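PDB 4A9V: PHOX from Pseudomonas fluorescens, which hydrolyses phosphate monoesters as an alkaline phosphatase, probably by means of the iron-calcium cofactor held in its beta-propeller. Local coordinates for residues L84-T92 with N178-Y189; D66-F74 with L545-G553. One frame throughout, in Å; residues are numbered along the deposited sequence.

Contact 1 of 2, residues L84-T92 with N178-Y189. With FEO (mu-oxo-diiron), chain S; EDO (1,2-ethanediol), chain O.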
# COMPACT_ATOMS: atom_id res chain seq x y z
N LEU A 84 -11.19 15.75 -4.20
CA LEU A 84 -9.97 15.70 -3.42
C LEU A 84 -9.29 14.37 -3.67
O LEU A 84 -9.94 13.35 -3.83
CB LEU A 84 -10.24 15.87 -1.92
CG LEU A 84 -10.98 17.14 -1.50
CD1 LEU A 84 -11.03 17.20 0.02
CD2 LEU A 84 -10.32 18.39 -2.07
N MET A 85 -7.96 14.38 -3.66
CA MET A 85 -7.19 13.15 -3.65
C MET A 85 -6.30 13.13 -2.43
O MET A 85 -5.69 14.14 -2.09
CB MET A 85 -6.35 13.05 -4.92
CG MET A 85 -7.20 12.94 -6.17
SD MET A 85 -6.27 12.81 -7.71
CE MET A 85 -5.61 11.15 -7.60
N ALA A 86 -6.24 11.99 -1.75
CA ALA A 86 -5.30 11.78 -0.67
C ALA A 86 -4.30 10.75 -1.17
O ALA A 86 -4.68 9.67 -1.62
CB ALA A 86 -6.02 11.27 0.57
N ILE A 87 -3.02 11.13 -1.14
CA ILE A 87 -1.97 10.37 -1.80
C ILE A 87 -0.84 10.13 -0.80
O ILE A 87 -0.29 11.06 -0.21
CB ILE A 87 -1.42 11.14 -3.02
CG1 ILE A 87 -2.53 11.41 -4.04
CG2 ILE A 87 -0.27 10.37 -3.65
CD1 ILE A 87 -2.29 12.65 -4.88
N ASN A 88 -0.50 8.86 -0.61
CA ASN A 88 0.57 8.49 0.29
C ASN A 88 1.92 8.87 -0.29
O ASN A 88 2.14 8.77 -1.50
CB ASN A 88 0.58 6.99 0.51
CG ASN A 88 -0.57 6.51 1.36
OD1 ASN A 88 -1.36 7.29 1.90
ND2 ASN A 88 -0.65 5.20 1.51
N ASN A 89 2.86 9.15 0.61
CA ASN A 89 4.26 9.38 0.28
C ASN A 89 5.09 8.43 1.12
O ASN A 89 5.17 8.58 2.35
CB ASN A 89 4.60 10.84 0.60
CG ASN A 89 3.80 11.81 -0.24
OD1 ASN A 89 3.02 12.61 0.28
ND2 ASN A 89 4.00 11.75 -1.55
N GLU A 90 5.62 7.38 0.50
CA GLU A 90 6.09 6.24 1.28
C GLU A 90 7.49 6.43 1.87
O GLU A 90 7.74 6.06 3.01
CB GLU A 90 6.05 4.97 0.44
CG GLU A 90 6.27 3.72 1.28
CD GLU A 90 6.32 2.44 0.47
OE1 GLU A 90 6.97 2.43 -0.59
OE2 GLU A 90 5.76 1.42 0.95
N TYR A 91 8.43 6.93 1.07
CA TYR A 91 9.81 7.06 1.52
C TYR A 91 10.51 8.03 0.59
O TYR A 91 9.84 8.72 -0.18
CB TYR A 91 10.52 5.68 1.61
CG TYR A 91 10.80 4.99 0.30
CD1 TYR A 91 9.79 4.35 -0.41
CD2 TYR A 91 12.09 4.87 -0.17
CE1 TYR A 91 10.06 3.63 -1.56
CE2 TYR A 91 12.38 4.16 -1.33
CZ TYR A 91 11.36 3.53 -2.01
OH TYR A 91 11.60 2.83 -3.17
N THR A 92 11.82 8.16 0.73
CA THR A 92 12.54 9.13 -0.09
C THR A 92 13.83 8.53 -0.61
O THR A 92 14.28 7.48 -0.16
CB THR A 92 12.78 10.46 0.67
OG1 THR A 92 13.36 11.43 -0.21
CG2 THR A 92 13.69 10.25 1.87
N ASN A 178 4.32 5.31 4.58
CA ASN A 178 2.94 5.16 4.15
C ASN A 178 2.85 4.49 2.79
O ASN A 178 3.26 5.06 1.78
CB ASN A 178 2.26 6.52 4.08
CG ASN A 178 2.31 7.23 5.39
OD1 ASN A 178 3.36 7.72 5.79
ND2 ASN A 178 1.22 7.13 6.14
N CYS A 179 2.35 3.26 2.79
CA CYS A 179 2.38 2.38 1.64
C CYS A 179 1.09 2.57 0.84
O CYS A 179 1.02 3.45 -0.02
CB CYS A 179 2.58 0.95 2.13
SG CYS A 179 2.67 -0.26 0.81
N ALA A 180 0.04 1.85 1.18
CA ALA A 180 -1.21 2.03 0.45
C ALA A 180 -2.38 2.34 1.39
O ALA A 180 -2.18 2.95 2.46
CB ALA A 180 -1.47 0.84 -0.48
N ASN A 181 -3.60 2.15 0.90
CA ASN A 181 -4.70 3.01 1.26
C ASN A 181 -6.00 2.25 1.47
O ASN A 181 -6.17 1.12 1.01
CB ASN A 181 -4.91 4.06 0.15
CG ASN A 181 -5.29 3.44 -1.18
OD1 ASN A 181 -4.59 2.55 -1.69
ND2 ASN A 181 -6.44 3.83 -1.71
N GLY A 182 -6.97 2.97 2.04
CA GLY A 182 -8.38 2.60 1.97
C GLY A 182 -9.24 3.84 1.90
O GLY A 182 -8.81 4.93 2.27
N LYS A 183 -10.46 3.65 1.44
CA LYS A 183 -11.43 4.73 1.31
C LYS A 183 -12.70 4.28 2.00
O LYS A 183 -13.26 3.25 1.63
CB LYS A 183 -11.71 5.01 -0.17
CG LYS A 183 -12.77 6.07 -0.40
CD LYS A 183 -12.97 6.34 -1.88
CE LYS A 183 -14.07 7.35 -2.13
NZ LYS A 183 -14.30 7.51 -3.60
N THR A 184 -13.14 5.03 3.00
CA THR A 184 -14.30 4.59 3.77
C THR A 184 -15.58 5.20 3.20
O THR A 184 -15.56 6.30 2.64
CB THR A 184 -14.20 4.95 5.26
OG1 THR A 184 -14.47 6.34 5.43
CG2 THR A 184 -12.84 4.58 5.83
N PRO A 185 -16.72 4.53 3.44
CA PRO A 185 -17.98 5.07 2.96
C PRO A 185 -18.50 6.21 3.82
O PRO A 185 -19.52 6.80 3.48
CB PRO A 185 -18.92 3.86 3.00
CG PRO A 185 -18.30 2.89 3.94
CD PRO A 185 -16.82 3.12 3.83
N TRP A 186 -17.80 6.55 4.90
CA TRP A 186 -18.13 7.75 5.67
C TRP A 186 -17.16 8.88 5.42
O TRP A 186 -17.08 9.83 6.20
CB TRP A 186 -18.24 7.43 7.17
CG TRP A 186 -17.05 6.71 7.76
CD1 TRP A 186 -15.97 7.27 8.43
CD2 TRP A 186 -16.82 5.26 7.78
NE1 TRP A 186 -15.08 6.29 8.81
CE2 TRP A 186 -15.55 5.06 8.46
CE3 TRP A 186 -17.53 4.16 7.33
CZ2 TRP A 186 -14.98 3.80 8.58
CZ3 TRP A 186 -16.96 2.90 7.49
CH2 TRP A 186 -15.72 2.72 8.11
N GLY A 187 -16.53 8.87 4.25
CA GLY A 187 -15.84 10.05 3.74
C GLY A 187 -14.46 10.29 4.32
O GLY A 187 -13.97 11.41 4.33
N THR A 188 -13.79 9.21 4.73
CA THR A 188 -12.45 9.32 5.25
C THR A 188 -11.46 8.42 4.51
O THR A 188 -11.84 7.53 3.74
CB THR A 188 -12.37 9.06 6.76
OG1 THR A 188 -12.70 7.69 7.01
CG2 THR A 188 -13.30 9.99 7.54
N TYR A 189 -10.19 8.72 4.72
CA TYR A 189 -9.08 8.06 4.06
C TYR A 189 -8.30 7.25 5.09
O TYR A 189 -8.03 7.75 6.19
CB TYR A 189 -8.16 9.12 3.45
CG TYR A 189 -6.98 8.57 2.69
CD1 TYR A 189 -7.17 7.89 1.51
CD2 TYR A 189 -5.67 8.82 3.10
CE1 TYR A 189 -6.10 7.41 0.78
CE2 TYR A 189 -4.59 8.35 2.37
CZ TYR A 189 -4.81 7.66 1.20
OH TYR A 189 -3.78 7.20 0.42
FE1 FEO S . 5.07 -0.40 0.31
FE2 FEO S . 4.53 -3.83 0.29
O FEO S . 4.90 -2.14 -0.57
C1 EDO O . -16.84 10.01 -3.04
O1 EDO O . -15.83 9.64 -4.14
C2 EDO O . -16.25 9.62 -1.68
O2 EDO O . -16.72 10.53 -0.67
O HOH W 1 4.86 0.34 -1.71
O HOH W 2 7.24 -0.86 -0.18
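A86 lays its methyl over the face of the Y189 ring, CB standing 3.4 Å from the ring centroid and almost along the ring normal, a CH-pi contact. The methyl of A86 is all that this residue puts between strand 84-89 and the ring face, and the tyrosine lies flat against it. With CG anti to its backbone N (chi1 -178°), Y189 runs its ring across A86 and carries the hydroxyl on to N88. There Y189 OH donates to N88 OD1 at 2.8 Å, the oxygen sitting at the ring edge in its plane; the hydroxyl comes to OD1 from above the carbonyl plane.

The other end of the same amide reaches strand 178-183. N88 ND2 donates to C179 O at 2.9 Å, nearly straight at 171°, and more bent, at 138°, to A180 O. Both acceptors lie close to the amide plane, which suits an NH2 group with two hydrogens to give, although ND2 itself stands well above the plane of each peptide carbonyl. T191 OG1 is a further partner of OD1, and together these bonds fix the rotation of the buried amide and tie down the backbone that bears C179.

Next to this clamp the segments converge on iron. The extended E90 side chain passes N178 O, with CB 3.1 Å from that oxygen, and binds FE1 of the mu-oxo-diiron group through OE2 at 2.0 Å. C179 adds a sulfur ligand, SG lying 2.5 Å from FE1; E194 and two waters also bind this iron.

Strand 84-89 pairs with strands 68-76 and 118-127 in one sheet, while 178-183 is an outermost strand of another beside 189-193, so the contact bridges two sheets at the metal centre.

Contact 2 of 2, residues D66-F74 with L545-G553. With LI (lithium ion), chain D.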
# COMPACT_ATOMS: atom_id res chain seq x y z
N ASP A 66 7.49 12.68 -1.39
CA ASP A 66 8.27 11.85 -2.29
C ASP A 66 7.61 10.47 -2.45
O ASP A 66 6.68 10.12 -1.73
CB ASP A 66 9.70 11.72 -1.76
CG ASP A 66 10.74 11.49 -2.86
OD1 ASP A 66 10.35 11.24 -4.02
OD2 ASP A 66 11.95 11.53 -2.53
N ASN A 67 8.07 9.73 -3.45
CA ASN A 67 7.67 8.35 -3.66
C ASN A 67 6.18 8.11 -3.42
O ASN A 67 5.79 7.25 -2.64
CB ASN A 67 8.58 7.39 -2.88
CG ASN A 67 9.98 7.34 -3.46
OD1 ASN A 67 10.21 7.77 -4.59
ND2 ASN A 67 10.92 6.81 -2.69
N ASN A 68 5.36 8.73 -4.26
CA ASN A 68 3.92 8.61 -4.09
C ASN A 68 3.44 7.20 -4.38
O ASN A 68 4.02 6.47 -5.19
CB ASN A 68 3.15 9.65 -4.92
CG ASN A 68 3.55 9.67 -6.38
OD1 ASN A 68 4.08 10.68 -6.84
ND2 ASN A 68 2.92 8.79 -7.15
N ASP A 69 2.50 6.75 -3.55
CA ASP A 69 2.16 5.34 -3.46
C ASP A 69 0.62 5.22 -3.50
O ASP A 69 -0.02 5.75 -4.41
CB ASP A 69 2.83 4.75 -2.20
CG ASP A 69 3.07 3.26 -2.30
OD1 ASP A 69 2.30 2.57 -3.00
OD2 ASP A 69 4.02 2.78 -1.63
N GLY A 70 0.01 4.58 -2.52
CA GLY A 70 -1.45 4.42 -2.55
C GLY A 70 -2.17 5.76 -2.48
O GLY A 70 -1.67 6.72 -1.90
N MET A 71 -3.37 5.80 -3.06
CA MET A 71 -4.14 7.04 -3.13
C MET A 71 -5.61 6.74 -3.37
O MET A 71 -5.97 5.74 -4.00
CB MET A 71 -3.61 7.95 -4.23
CG MET A 71 -3.61 7.33 -5.60
SD MET A 71 -2.85 8.44 -6.80
CE MET A 71 -2.91 7.43 -8.27
N SER A 72 -6.44 7.66 -2.91
CA SER A 72 -7.87 7.62 -3.19
C SER A 72 -8.35 8.98 -3.67
O SER A 72 -7.85 10.02 -3.24
CB SER A 72 -8.65 7.24 -1.92
OG SER A 72 -8.42 5.91 -1.51
N LEU A 73 -9.42 8.94 -4.46
CA LEU A 73 -10.12 10.13 -4.91
C LEU A 73 -11.49 10.19 -4.24
O LEU A 73 -12.22 9.19 -4.19
CB LEU A 73 -10.25 10.11 -6.44
CG LEU A 73 -10.95 11.31 -7.07
CD1 LEU A 73 -10.39 11.60 -8.45
CD2 LEU A 73 -12.45 11.12 -7.14
N PHE A 74 -11.82 11.38 -3.74
CA PHE A 74 -13.09 11.66 -3.08
C PHE A 74 -13.87 12.67 -3.91
O PHE A 74 -13.42 13.80 -4.10
CB PHE A 74 -12.84 12.24 -1.68
CG PHE A 74 -12.18 11.27 -0.74
CD1 PHE A 74 -10.81 11.07 -0.76
CD2 PHE A 74 -12.94 10.53 0.16
CE1 PHE A 74 -10.21 10.15 0.09
CE2 PHE A 74 -12.35 9.60 1.00
CZ PHE A 74 -10.99 9.41 0.96
N LEU A 545 -8.06 7.64 -15.37
CA LEU A 545 -7.41 6.71 -14.45
C LEU A 545 -6.14 7.37 -13.96
O LEU A 545 -5.29 7.76 -14.76
CB LEU A 545 -7.09 5.39 -15.20
CG LEU A 545 -6.55 4.20 -14.39
CD1 LEU A 545 -6.57 2.93 -15.23
CD2 LEU A 545 -5.14 4.44 -13.88
N PHE A 546 -6.07 7.61 -12.65
CA PHE A 546 -4.87 8.17 -12.03
C PHE A 546 -3.99 7.04 -11.52
O PHE A 546 -4.48 6.12 -10.87
CB PHE A 546 -5.27 9.09 -10.86
CG PHE A 546 -6.17 10.23 -11.25
CD1 PHE A 546 -5.64 11.40 -11.76
CD2 PHE A 546 -7.55 10.14 -11.09
CE1 PHE A 546 -6.46 12.47 -12.08
CE2 PHE A 546 -8.37 11.20 -11.41
CZ PHE A 546 -7.82 12.37 -11.92
N VAL A 547 -2.70 7.09 -11.84
CA VAL A 547 -1.78 6.02 -11.47
C VAL A 547 -0.44 6.63 -11.08
O VAL A 547 -0.00 7.62 -11.66
CB VAL A 547 -1.63 4.99 -12.61
CG1 VAL A 547 -1.06 5.63 -13.87
CG2 VAL A 547 -0.77 3.81 -12.17
N GLY A 548 0.20 6.06 -10.07
CA GLY A 548 1.48 6.55 -9.60
C GLY A 548 2.68 5.89 -10.26
O GLY A 548 2.69 4.67 -10.53
N ILE A 549 3.70 6.71 -10.48
CA ILE A 549 5.01 6.26 -10.90
C ILE A 549 5.98 6.61 -9.78
O ILE A 549 6.24 7.79 -9.51
CB ILE A 549 5.43 6.98 -12.20
CG1 ILE A 549 4.44 6.68 -13.34
CG2 ILE A 549 6.85 6.60 -12.58
CD1 ILE A 549 4.26 5.21 -13.67
N GLN A 550 6.40 5.59 -9.05
CA GLN A 550 7.16 5.76 -7.82
C GLN A 550 8.64 5.48 -8.07
O GLN A 550 9.00 4.52 -8.75
CB GLN A 550 6.61 4.83 -6.73
CG GLN A 550 7.13 5.13 -5.34
CD GLN A 550 6.85 4.02 -4.36
OE1 GLN A 550 7.14 2.86 -4.62
NE2 GLN A 550 6.30 4.38 -3.20
N HIS A 551 9.48 6.32 -7.46
CA HIS A 551 10.94 6.22 -7.55
C HIS A 551 11.48 5.94 -8.93
O HIS A 551 12.39 5.13 -9.09
CB HIS A 551 11.52 5.24 -6.51
CG HIS A 551 11.05 3.80 -6.67
ND1 HIS A 551 11.48 2.99 -7.66
CD2 HIS A 551 10.21 3.03 -5.88
CE1 HIS A 551 10.93 1.77 -7.51
NE2 HIS A 551 10.16 1.80 -6.41
N PRO A 552 11.03 6.70 -9.94
CA PRO A 552 11.74 6.58 -11.21
C PRO A 552 13.23 6.85 -11.04
O PRO A 552 13.62 7.75 -10.31
CB PRO A 552 11.08 7.66 -12.09
CG PRO A 552 10.57 8.66 -11.12
CD PRO A 552 10.14 7.87 -9.92
N GLY A 553 14.06 6.03 -11.68
CA GLY A 553 15.50 6.22 -11.60
C GLY A 553 16.08 5.90 -10.23
O GLY A 553 17.11 6.45 -9.86
LI LI D . 3.63 0.70 -2.23
O HOH W 1 4.86 0.34 -1.71
O HOH W 3 1.99 -0.06 -2.28
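Two neighbouring beta-sheets of the propeller face each other here, strand 68-74 and strand 545-550 running roughly antiparallel at 155°, and they close beside the metal site where D69 meets a lithium ion. D69 grips the ion with OD1 at 2.4 Å and OD2 at 2.2 Å, since a carboxylate offers two oxygens to one cation; T534 OG1 hydrogen-bonds to OD1 as well.

Q550 links this carboxylate to the backbone. Its chain leaves with CG anti to the backbone N (chi1 -168°) and continues extended, which carries the amide across to the 66-74 segment. Q550 NE2 donates to N67 O at 3.0 Å along an almost straight path of 175°, the acceptor lying in the amide plane of the glutamine, and makes a weak bond of 3.2 Å to D69 OD2. A glutamine is long enough to serve both, and probably helps to position the metal ligand. The N67 side chain crosses Q550 at about a right angle, CB packing on its CG at 3.6 Å, while N67 OD1, bonded to N93 and S571, takes a weak bond from H551 N.

Farther from the ion the contact becomes apolar. The unbranched, extended thioether of M71 lets its terminal methyl reach the backbone of F546, CE lying 3.3 Å from F546 O. L73 CD1 touches F546 CE2 at 3.6 Å.

M71 also touches strands 82-89, 532-538 and 572-578, so strand 68-76, at the edge of its own four-stranded sheet, leans on the sheet in which 544-550 lies between 532-538 and 572-578.

How the contacts relate
Contacts 1 and 2, whose centres lie 10 Å apart, share one sheet: strands 68-76 and 82-89 follow each other in the chain and pair side by side, with L84 O and F74 N 2.7 Å apart. From that sheet contact 1 reaches strand 178-183 and contact 2 reaches strand 544-550. At the loop ends, T92 OG1 and D66 OD2 lie 2.7 Å apart, a probable hydrogen bond, and Y91 OH packs 3.1 Å from H551 CD2. Both contacts line the metal centre: E90 and C179 bind iron, D69 binds lithium, and all three residues belong to the pocket of the mu-oxo-diiron group, which joins the two sites.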